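Local coordinates for protein probable porin (Pseudomonas aeruginosa, PDB 4FT6) that probably forms an outer-membrane beta-barrel channel of the OprD family that lets small solutes cross the outer membrane, at residues T135-M140 / M156-Q161; L170-R175 / G278-A283; L289-Q294 / R327-A332; R296-A301 / G342-R347. All blocks are in the same frame, centred on the assembly; numbering follows the deposited sequence.

Contact 1 (T135-M140 / M156-Q161)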
# COMPACT_ATOMS: atom_id res chain seq x y z
N THR A 135 8.42 -5.53 -2.87
CA THR A 135 9.03 -5.03 -4.10
C THR A 135 8.61 -5.87 -5.27
O THR A 135 8.19 -7.02 -5.10
CB THR A 135 10.56 -5.03 -4.04
OG1 THR A 135 11.01 -6.28 -3.50
CG2 THR A 135 11.09 -3.88 -3.19
N PHE A 136 8.72 -5.32 -6.47
CA PHE A 136 8.44 -6.12 -7.65
C PHE A 136 9.65 -6.23 -8.58
O PHE A 136 10.58 -5.42 -8.52
CB PHE A 136 7.24 -5.54 -8.36
CG PHE A 136 5.95 -5.86 -7.69
CD1 PHE A 136 5.55 -5.18 -6.54
CD2 PHE A 136 5.14 -6.88 -8.19
CE1 PHE A 136 4.34 -5.51 -5.91
CE2 PHE A 136 3.93 -7.21 -7.57
CZ PHE A 136 3.53 -6.53 -6.44
N GLN A 137 9.63 -7.23 -9.45
CA GLN A 137 10.72 -7.38 -10.39
C GLN A 137 10.17 -7.32 -11.78
O GLN A 137 9.36 -8.17 -12.18
CB GLN A 137 11.46 -8.70 -10.19
CG GLN A 137 12.27 -8.74 -8.92
CD GLN A 137 11.38 -8.89 -7.71
OE1 GLN A 137 10.56 -9.81 -7.65
NE2 GLN A 137 11.51 -7.98 -6.74
N GLY A 138 10.66 -6.33 -12.54
CA GLY A 138 10.29 -6.19 -13.93
C GLY A 138 10.77 -4.85 -14.44
O GLY A 138 11.92 -4.47 -14.20
N GLY A 139 9.89 -4.14 -15.15
CA GLY A 139 10.28 -2.92 -15.82
C GLY A 139 9.12 -1.95 -15.89
O GLY A 139 7.98 -2.36 -16.17
N MET A 140 9.40 -0.67 -15.65
CA MET A 140 8.35 0.33 -15.69
C MET A 140 8.69 1.45 -16.64
O MET A 140 9.81 1.99 -16.63
CB MET A 140 8.07 0.91 -14.30
CG MET A 140 7.63 -0.11 -13.28
SD MET A 140 7.56 0.62 -11.64
CE MET A 140 6.07 1.59 -11.79
N MET A 156 5.55 -6.83 -14.91
CA MET A 156 6.20 -7.40 -13.75
C MET A 156 6.23 -8.92 -13.92
O MET A 156 5.33 -9.48 -14.54
CB MET A 156 5.42 -7.03 -12.49
CG MET A 156 6.13 -6.06 -11.59
SD MET A 156 6.40 -4.49 -12.40
CE MET A 156 7.13 -3.52 -11.10
N ARG A 157 7.26 -9.57 -13.38
CA ARG A 157 7.39 -11.03 -13.49
C ARG A 157 7.34 -11.75 -12.16
O ARG A 157 6.89 -12.89 -12.10
CB ARG A 157 8.68 -11.40 -14.22
CG ARG A 157 8.74 -10.72 -15.55
CD ARG A 157 9.77 -11.29 -16.47
NE ARG A 157 9.40 -10.90 -17.82
CZ ARG A 157 9.99 -11.36 -18.92
NH1 ARG A 157 10.98 -12.24 -18.82
NH2 ARG A 157 9.56 -10.95 -20.10
N SER A 158 7.81 -11.07 -11.12
CA SER A 158 7.80 -11.64 -9.78
C SER A 158 7.71 -10.55 -8.73
O SER A 158 7.88 -9.36 -9.02
CB SER A 158 9.10 -12.38 -9.56
OG SER A 158 10.10 -11.42 -9.34
N LEU A 159 7.44 -10.96 -7.49
CA LEU A 159 7.42 -10.04 -6.37
C LEU A 159 8.23 -10.59 -5.21
O LEU A 159 8.53 -11.79 -5.17
CB LEU A 159 5.98 -9.78 -5.93
CG LEU A 159 5.12 -10.97 -5.46
CD1 LEU A 159 5.47 -11.46 -4.05
CD2 LEU A 159 3.64 -10.59 -5.53
N SER A 160 8.57 -9.74 -4.26
CA SER A 160 9.13 -10.18 -2.99
C SER A 160 8.27 -9.60 -1.88
O SER A 160 8.16 -8.37 -1.76
CB SER A 160 10.58 -9.72 -2.83
OG SER A 160 11.09 -10.13 -1.57
N GLN A 161 7.64 -10.46 -1.09
CA GLN A 161 6.77 -9.98 -0.01
C GLN A 161 7.54 -9.22 1.07
O GLN A 161 8.77 -9.36 1.20
CB GLN A 161 5.96 -11.14 0.62
CG GLN A 161 5.09 -11.93 -0.36
CD GLN A 161 3.94 -11.11 -0.98
OE1 GLN A 161 3.88 -9.88 -0.85
NE2 GLN A 161 3.02 -11.80 -1.66
O HOH W 1 11.00 -6.96 -0.68
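F136 and L159 meet through different first torsions: the F136 ring leaves with CG beside its own backbone N (chi1 -76°), while L159 CG stands between backbone N and carbonyl carbon (chi1 59°), and the two side chains run side by side in the same direction. L159 CB then lies over one face of the ring, displaced toward its rim, in a CH-pi contact 4.0 Å from the ring centroid. M156, bent at its second torsion, crosses F136 at about a right angle, and its CE touches F136 CB at 3.4 Å; the same methyl group also meets M140 CG. The backbone beneath illustrates how an antiparallel ladder absorbs an extra residue. T135 and S160 form a hydrogen-bonded pair, with S160 N donating a hydrogen bond to T135 O at 2.9 Å. At Q137 the ladder slips by one: R157 and S158 both face it, a classic beta bulge. Q137 O takes R157 N at 2.8 Å, almost in line with the carbonyl, and only weakly S158 N at 3.5 Å, whereas Q137 N goes to S158 O. The sheet face opposite F136 and L159 is polar, carrying T135, Q137, S158 and S160; a water there donates to T135 OG1 at 2.9 Å. E116 accepts from both T135 OG1 and Q137 NE2, and D166 O pairs with S160 OG. The apolar face packs on L117 and P119 of strand 117-121 and on L170 and I282 of the neighbouring loops, while the polar face meets R98 of strand 95-107.

Contact 2 (L170-R175 / G278-A283)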
# COMPACT_ATOMS: atom_id res chain seq x y z
N LEU A 170 3.92 -14.19 -9.50
CA LEU A 170 2.73 -13.46 -9.05
C LEU A 170 1.50 -14.37 -8.92
O LEU A 170 1.42 -15.41 -9.58
CB LEU A 170 2.41 -12.31 -10.00
CG LEU A 170 3.31 -11.08 -10.11
CD1 LEU A 170 4.40 -11.10 -9.06
CD2 LEU A 170 3.90 -10.98 -11.52
N SER A 171 0.57 -13.97 -8.06
CA SER A 171 -0.68 -14.72 -7.82
C SER A 171 -1.68 -13.73 -7.24
O SER A 171 -1.33 -12.56 -7.01
CB SER A 171 -0.44 -15.88 -6.85
OG SER A 171 -0.23 -15.41 -5.54
N VAL A 172 -2.92 -14.14 -6.99
CA VAL A 172 -3.88 -13.14 -6.53
C VAL A 172 -4.19 -13.30 -5.07
O VAL A 172 -4.29 -14.43 -4.58
CB VAL A 172 -5.15 -13.04 -7.42
CG1 VAL A 172 -5.08 -14.05 -8.55
CG2 VAL A 172 -6.43 -13.16 -6.59
N ASP A 173 -4.32 -12.16 -4.38
CA ASP A 173 -4.47 -12.14 -2.93
C ASP A 173 -5.64 -12.98 -2.47
O ASP A 173 -6.73 -12.90 -3.05
CB ASP A 173 -4.63 -10.72 -2.42
CG ASP A 173 -4.44 -10.63 -0.92
OD1 ASP A 173 -5.43 -10.83 -0.19
OD2 ASP A 173 -3.30 -10.40 -0.47
N GLY A 174 -5.41 -13.81 -1.46
CA GLY A 174 -6.47 -14.63 -0.90
C GLY A 174 -6.76 -15.91 -1.65
O GLY A 174 -7.46 -16.77 -1.12
N ARG A 175 -6.24 -16.05 -2.87
CA ARG A 175 -6.50 -17.27 -3.66
C ARG A 175 -5.31 -18.21 -3.73
O ARG A 175 -5.39 -19.37 -3.32
CB ARG A 175 -6.96 -16.92 -5.08
CG ARG A 175 -8.11 -15.93 -5.19
CD ARG A 175 -9.42 -16.49 -4.66
NE ARG A 175 -10.53 -15.55 -4.82
CZ ARG A 175 -11.48 -15.65 -5.75
NH1 ARG A 175 -11.46 -16.65 -6.61
NH2 ARG A 175 -12.46 -14.74 -5.83
N GLY A 278 -15.29 -10.92 -4.71
CA GLY A 278 -14.89 -9.66 -4.11
C GLY A 278 -13.70 -9.08 -4.86
O GLY A 278 -13.31 -9.61 -5.92
N MET A 279 -13.12 -8.01 -4.33
CA MET A 279 -11.98 -7.36 -4.97
C MET A 279 -10.83 -8.34 -5.26
O MET A 279 -10.45 -9.15 -4.42
CB MET A 279 -11.46 -6.22 -4.09
CG MET A 279 -10.20 -5.60 -4.62
SD MET A 279 -10.57 -4.41 -5.90
CE MET A 279 -8.92 -4.00 -6.48
N LEU A 280 -10.31 -8.26 -6.48
CA LEU A 280 -9.25 -9.12 -6.95
C LEU A 280 -8.00 -8.26 -7.15
O LEU A 280 -8.04 -7.23 -7.82
CB LEU A 280 -9.65 -9.79 -8.27
CG LEU A 280 -10.82 -10.78 -8.14
CD1 LEU A 280 -11.50 -11.05 -9.49
CD2 LEU A 280 -10.32 -12.08 -7.52
N TYR A 281 -6.89 -8.67 -6.55
CA TYR A 281 -5.65 -7.90 -6.63
C TYR A 281 -4.44 -8.80 -6.44
O TYR A 281 -4.57 -10.01 -6.17
CB TYR A 281 -5.66 -6.73 -5.64
CG TYR A 281 -6.00 -7.08 -4.20
CD1 TYR A 281 -7.30 -7.37 -3.80
CD2 TYR A 281 -5.02 -7.07 -3.22
CE1 TYR A 281 -7.60 -7.67 -2.45
CE2 TYR A 281 -5.31 -7.37 -1.89
CZ TYR A 281 -6.59 -7.67 -1.51
OH TYR A 281 -6.84 -7.95 -0.18
N ILE A 282 -3.25 -8.22 -6.56
CA ILE A 282 -2.08 -9.08 -6.49
C ILE A 282 -1.69 -9.41 -5.05
O ILE A 282 -1.82 -8.57 -4.14
CB ILE A 282 -0.96 -8.53 -7.40
CG1 ILE A 282 -1.32 -8.88 -8.84
CG2 ILE A 282 0.39 -9.13 -7.06
CD1 ILE A 282 -0.66 -8.02 -9.79
N ALA A 283 -1.28 -10.65 -4.83
CA ALA A 283 -1.01 -11.15 -3.48
C ALA A 283 -0.12 -10.20 -2.68
O ALA A 283 0.97 -9.84 -3.13
CB ALA A 283 -0.37 -12.54 -3.54
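This is a loop-to-loop contact, a single beta bridge between V172 and I282 that joins the excursion after strand 168-169 to the one after strand 264-274. Two backbone hydrogen bonds make the bridge: A283 N donates to S171 O at 2.9 Å, and D173 N donates to Y281 O at 2.8 Å. Between them V172 CA rests against Y281 O at 3.2 Å in a CA-H...O contact. Long loops of this kind are a hallmark of OprD-family barrels, where some of them fold inward and narrow the channel; a backbone bridge between two such loops is consistent with that architecture. Next to the bridge, D173 and Y281 run side by side and point the same way. With D173 CG opposite its own backbone N (chi1 -166°), D173 CB sits over one face of the tyrosine ring, 3.8 Å from the centroid and toward the rim, and the carboxylate lies nearly parallel to the ring, the planes 12° apart. Both polar ends are bonded to other residues: D173 OD2 accepts from G284 N, and Y281 OH pairs with N297 ND2. An apolar patch lies farther along, where V172 CG2 meets L280 CD2 at 4.1 Å. L280 CD2 also lies over one face of the R175 guanidinium, 3.8 Å from R175 NH2, while that NH2 forms a salt bridge with D277.

Contact 3 (L289-Q294 / R327-A332)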
# COMPACT_ATOMS: atom_id res chain seq x y z
N LEU A 289 -8.59 1.48 -2.47
CA LEU A 289 -9.98 1.53 -1.95
C LEU A 289 -10.00 2.30 -0.63
O LEU A 289 -9.09 2.17 0.19
CB LEU A 289 -10.56 0.13 -1.73
CG LEU A 289 -10.49 -0.83 -2.92
CD1 LEU A 289 -11.02 -2.20 -2.54
CD2 LEU A 289 -11.23 -0.28 -4.12
N VAL A 290 -11.05 3.10 -0.44
CA VAL A 290 -11.13 3.99 0.72
C VAL A 290 -11.16 3.26 2.06
O VAL A 290 -10.61 3.75 3.05
CB VAL A 290 -12.33 4.98 0.61
CG1 VAL A 290 -13.68 4.21 0.67
CG2 VAL A 290 -12.23 6.09 1.66
N ASN A 291 -11.81 2.10 2.10
CA ASN A 291 -11.84 1.28 3.30
C ASN A 291 -10.72 0.26 3.39
O ASN A 291 -10.86 -0.75 4.09
CB ASN A 291 -13.17 0.53 3.43
CG ASN A 291 -14.26 1.38 4.03
OD1 ASN A 291 -13.98 2.40 4.69
ND2 ASN A 291 -15.51 0.97 3.83
N ASP A 292 -9.63 0.48 2.66
CA ASP A 292 -8.46 -0.38 2.83
C ASP A 292 -7.72 0.19 4.02
O ASP A 292 -6.85 1.06 3.88
CB ASP A 292 -7.57 -0.39 1.59
CG ASP A 292 -6.48 -1.45 1.68
OD1 ASP A 292 -6.10 -1.84 2.81
OD2 ASP A 292 -6.02 -1.90 0.60
N ILE A 293 -8.08 -0.28 5.21
CA ILE A 293 -7.58 0.35 6.42
C ILE A 293 -6.72 -0.61 7.23
O ILE A 293 -6.19 -1.57 6.68
CB ILE A 293 -8.74 1.00 7.24
CG1 ILE A 293 -9.73 -0.05 7.69
CG2 ILE A 293 -9.45 2.07 6.40
CD1 ILE A 293 -10.92 0.51 8.36
N GLN A 294 -6.58 -0.36 8.53
CA GLN A 294 -5.50 -0.96 9.30
C GLN A 294 -5.42 -2.50 9.28
O GLN A 294 -4.36 -3.04 9.01
CB GLN A 294 -5.48 -0.43 10.75
CG GLN A 294 -4.17 -0.71 11.49
CD GLN A 294 -4.13 -0.08 12.86
OE1 GLN A 294 -4.76 0.95 13.10
NE2 GLN A 294 -3.38 -0.70 13.77
N ARG A 327 -10.92 6.90 12.49
CA ARG A 327 -11.93 6.55 11.50
C ARG A 327 -12.76 5.33 11.91
O ARG A 327 -12.32 4.46 12.67
CB ARG A 327 -11.27 6.32 10.15
CG ARG A 327 -10.13 5.36 10.23
CD ARG A 327 -9.40 5.28 8.91
NE ARG A 327 -8.24 4.42 9.05
CZ ARG A 327 -7.27 4.32 8.15
NH1 ARG A 327 -7.32 5.01 7.02
NH2 ARG A 327 -6.26 3.51 8.38
N TYR A 328 -13.99 5.30 11.40
CA TYR A 328 -14.89 4.20 11.65
C TYR A 328 -15.39 3.66 10.32
O TYR A 328 -15.88 4.41 9.47
CB TYR A 328 -16.06 4.68 12.51
CG TYR A 328 -17.08 3.62 12.83
CD1 TYR A 328 -16.93 2.76 13.90
CD2 TYR A 328 -18.23 3.48 12.05
CE1 TYR A 328 -17.89 1.78 14.20
CE2 TYR A 328 -19.19 2.52 12.34
CZ TYR A 328 -19.02 1.67 13.41
OH TYR A 328 -19.98 0.71 13.69
N ALA A 329 -15.24 2.35 10.13
CA ALA A 329 -15.63 1.69 8.89
C ALA A 329 -16.66 0.61 9.22
O ALA A 329 -16.47 -0.18 10.16
CB ALA A 329 -14.42 1.08 8.23
N SER A 330 -17.75 0.56 8.47
CA SER A 330 -18.84 -0.38 8.77
C SER A 330 -19.26 -1.12 7.51
O SER A 330 -19.46 -0.50 6.47
CB SER A 330 -20.03 0.37 9.35
OG SER A 330 -21.08 -0.53 9.67
N GLY A 331 -19.39 -2.45 7.59
CA GLY A 331 -19.70 -3.24 6.40
C GLY A 331 -20.82 -4.25 6.58
O GLY A 331 -21.01 -4.80 7.66
N ALA A 332 -21.57 -4.49 5.51
CA ALA A 332 -22.69 -5.42 5.58
C ALA A 332 -22.87 -6.13 4.24
O ALA A 332 -22.25 -5.75 3.25
CB ALA A 332 -23.94 -4.70 5.98
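A long loop lying against the barrel wall is the element at work here: I293, in the loop after strand 264-274, packs on R327 and A329 of strand 322-334. No hydrogen bond joins the two segments, so side-chain packing makes the contact. I293 CG2 settles over the centre of one face of the R327 guanidinium, 3.6 Å from R327 CZ. The arginine arrives extended from CG to NE and runs past the isoleucine in the opposite direction, having left its backbone with CG between N and carbonyl carbon (chi1 52°). The other branch of I293 reaches up the strand, where its CD1 touches A329 CB at 3.5 Å. N291, two residues earlier in the loop, reaches the same methyl group, its OD1 lying 3.8 Å from A329 CB. That amide is itself fixed by the barrel, with OD1 accepting from Q307 NE2 and ND2 donating to S305 OG. D348 of the next strand holds both R327, by a salt bridge to NE, and Q294, whose backbone N donates to the same carboxylate oxygen; such pairing would tend to keep the guanidinium in place beneath I293. The loop's own course is set by a type I beta turn from L289 to D292, closed by D292 N to L289 O at 3.0 Å, followed by an inverse gamma turn centred on D292. Loops folded against polar, charge-bearing inner walls are typical of OprD-family porins.

Contact 4 (R296-A301 / G342-R347)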
# COMPACT_ATOMS: atom_id res chain seq x y z
N ARG A 296 -8.35 -4.66 8.05
CA ARG A 296 -9.27 -5.22 7.08
C ARG A 296 -9.54 -4.20 5.96
O ARG A 296 -9.42 -2.97 6.18
CB ARG A 296 -10.57 -5.61 7.79
CG ARG A 296 -11.54 -6.39 6.94
CD ARG A 296 -12.77 -6.77 7.72
NE ARG A 296 -13.92 -6.87 6.83
CZ ARG A 296 -14.13 -7.89 6.01
NH1 ARG A 296 -13.26 -8.89 5.96
NH2 ARG A 296 -15.21 -7.91 5.24
N ASN A 297 -9.90 -4.68 4.77
CA ASN A 297 -10.11 -3.78 3.63
C ASN A 297 -11.54 -3.83 3.04
O ASN A 297 -11.84 -3.17 2.03
CB ASN A 297 -9.01 -3.98 2.56
CG ASN A 297 -9.10 -5.33 1.90
OD1 ASN A 297 -9.99 -6.12 2.20
ND2 ASN A 297 -8.20 -5.59 0.96
N PHE A 298 -12.39 -4.63 3.68
CA PHE A 298 -13.81 -4.68 3.35
C PHE A 298 -14.06 -5.03 1.89
O PHE A 298 -14.79 -4.33 1.20
CB PHE A 298 -14.49 -3.35 3.73
CG PHE A 298 -14.45 -3.07 5.22
CD1 PHE A 298 -13.37 -2.42 5.79
CD2 PHE A 298 -15.49 -3.48 6.04
CE1 PHE A 298 -13.34 -2.17 7.18
CE2 PHE A 298 -15.46 -3.22 7.42
CZ PHE A 298 -14.39 -2.57 7.99
N THR A 299 -13.45 -6.12 1.44
CA THR A 299 -13.50 -6.49 0.02
C THR A 299 -14.09 -7.86 -0.24
O THR A 299 -13.89 -8.43 -1.33
CB THR A 299 -12.10 -6.45 -0.61
OG1 THR A 299 -11.27 -7.40 0.05
CG2 THR A 299 -11.49 -5.06 -0.52
N SER A 300 -14.81 -8.40 0.75
CA SER A 300 -15.52 -9.66 0.58
C SER A 300 -16.61 -9.52 -0.49
O SER A 300 -17.12 -8.42 -0.72
CB SER A 300 -16.17 -10.08 1.89
OG SER A 300 -15.18 -10.39 2.83
N ALA A 301 -16.97 -10.64 -1.12
CA ALA A 301 -18.01 -10.63 -2.14
C ALA A 301 -19.29 -9.95 -1.64
O ALA A 301 -19.84 -10.32 -0.60
CB ALA A 301 -18.30 -12.05 -2.64
N GLY A 342 -23.05 -10.82 6.00
CA GLY A 342 -21.92 -10.71 6.91
C GLY A 342 -21.67 -9.26 7.28
O GLY A 342 -21.65 -8.39 6.40
N ARG A 343 -21.49 -9.00 8.57
CA ARG A 343 -21.27 -7.65 9.07
C ARG A 343 -19.90 -7.51 9.74
O ARG A 343 -19.35 -8.47 10.30
CB ARG A 343 -22.37 -7.26 10.05
CG ARG A 343 -23.75 -7.06 9.42
N ALA A 344 -19.34 -6.30 9.69
CA ALA A 344 -18.08 -6.01 10.37
C ALA A 344 -17.96 -4.51 10.58
O ALA A 344 -18.54 -3.71 9.83
CB ALA A 344 -16.90 -6.52 9.57
N TRP A 345 -17.23 -4.12 11.61
CA TRP A 345 -16.88 -2.72 11.78
C TRP A 345 -15.48 -2.60 12.35
O TRP A 345 -15.07 -3.41 13.19
CB TRP A 345 -17.91 -1.96 12.64
CG TRP A 345 -18.00 -2.39 14.11
CD1 TRP A 345 -18.97 -3.15 14.68
CD2 TRP A 345 -17.09 -2.05 15.17
NE1 TRP A 345 -18.73 -3.32 16.02
CE2 TRP A 345 -17.58 -2.65 16.35
CE3 TRP A 345 -15.91 -1.30 15.24
CZ2 TRP A 345 -16.93 -2.52 17.59
CZ3 TRP A 345 -15.25 -1.18 16.46
CH2 TRP A 345 -15.77 -1.79 17.62
N GLU A 346 -14.73 -1.61 11.88
CA GLU A 346 -13.38 -1.38 12.35
C GLU A 346 -13.25 0.07 12.76
O GLU A 346 -13.79 0.97 12.10
CB GLU A 346 -12.33 -1.75 11.29
CG GLU A 346 -10.88 -1.45 11.69
CD GLU A 346 -9.85 -1.93 10.66
OE1 GLU A 346 -10.14 -2.87 9.89
OE2 GLU A 346 -8.73 -1.36 10.63
N ARG A 347 -12.53 0.30 13.86
CA ARG A 347 -12.31 1.63 14.41
C ARG A 347 -10.81 1.79 14.55
O ARG A 347 -10.19 1.07 15.35
CB ARG A 347 -12.99 1.75 15.78
CG ARG A 347 -12.76 3.08 16.48
CD ARG A 347 -12.10 2.90 17.84
NE ARG A 347 -10.72 2.45 17.68
CZ ARG A 347 -9.86 2.28 18.68
NH1 ARG A 347 -10.21 2.51 19.93
NH2 ARG A 347 -8.64 1.86 18.40
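R296 and F298 face E346 and A344 across backbones too far apart for sheet pairing, with R296 CA 7.7 Å from E346 CA, and the loop bends at F298, which adopts left-handed helical torsions (phi 57°). E346 spans the gap. Its chain is stretched out, CG lying trans to its backbone N (chi1 176°), and OE1 receives a weak hydrogen bond from R296 N at 3.1 Å, well bent from straight. The other oxygen, OE2, accepts from V295 N, so one carboxylate takes two consecutive backbone N-H groups of the loop. F298 turns its edge to the strand. A344 O lies in the ring plane at its edge, 3.9 Å from F298 CE2, and F298 CZ meets E346 CB at 4.0 Å; F298 CE2 also comes 4.2 Å from A344 CB. Over one face of the ring, toward its rim, runs the extended arm of R296, whose NE also stands 4.1 Å from A344 CB. The far end of that arm makes a salt bridge with E303, though the place of R296 NH2 is less sure. Nearby in the loop, T299 OG1 donates to N297 OD1 at 2.8 Å, from above the amide plane. F298 packs on A329 of the adjoining strand as well, so one aromatic ring touches two neighbouring barrel strands. A glutamate in a barrel strand holding backbone N-H groups of a folded loop fits the inward-folded loops of OprD-family porins.

Overall arrangement
Contacts 3 and 4 are the more buried pair: both press the loop 289-301 onto neighbouring barrel strands, 322-334 and 342-354, which are themselves hydrogen-bonded through G331 N to A344 O. Their centres lie about 7 Å apart. Contacts 1 and 2 are only partly buried. Contact 1 is regular antiparallel pairing with a bulge, whereas contact 2 joins two loops by a single bridge. Contact 2 touches all the others, by Q161 to A283 with contact 1, by M279 packing on L289 with contact 3, and by Y281 to N297 with contact 4. Backbone bonds thus run through contacts 1 and 2, alongside side-chain packing; packing alone makes contact 3, and a carboxylate with an aromatic edge contact 4.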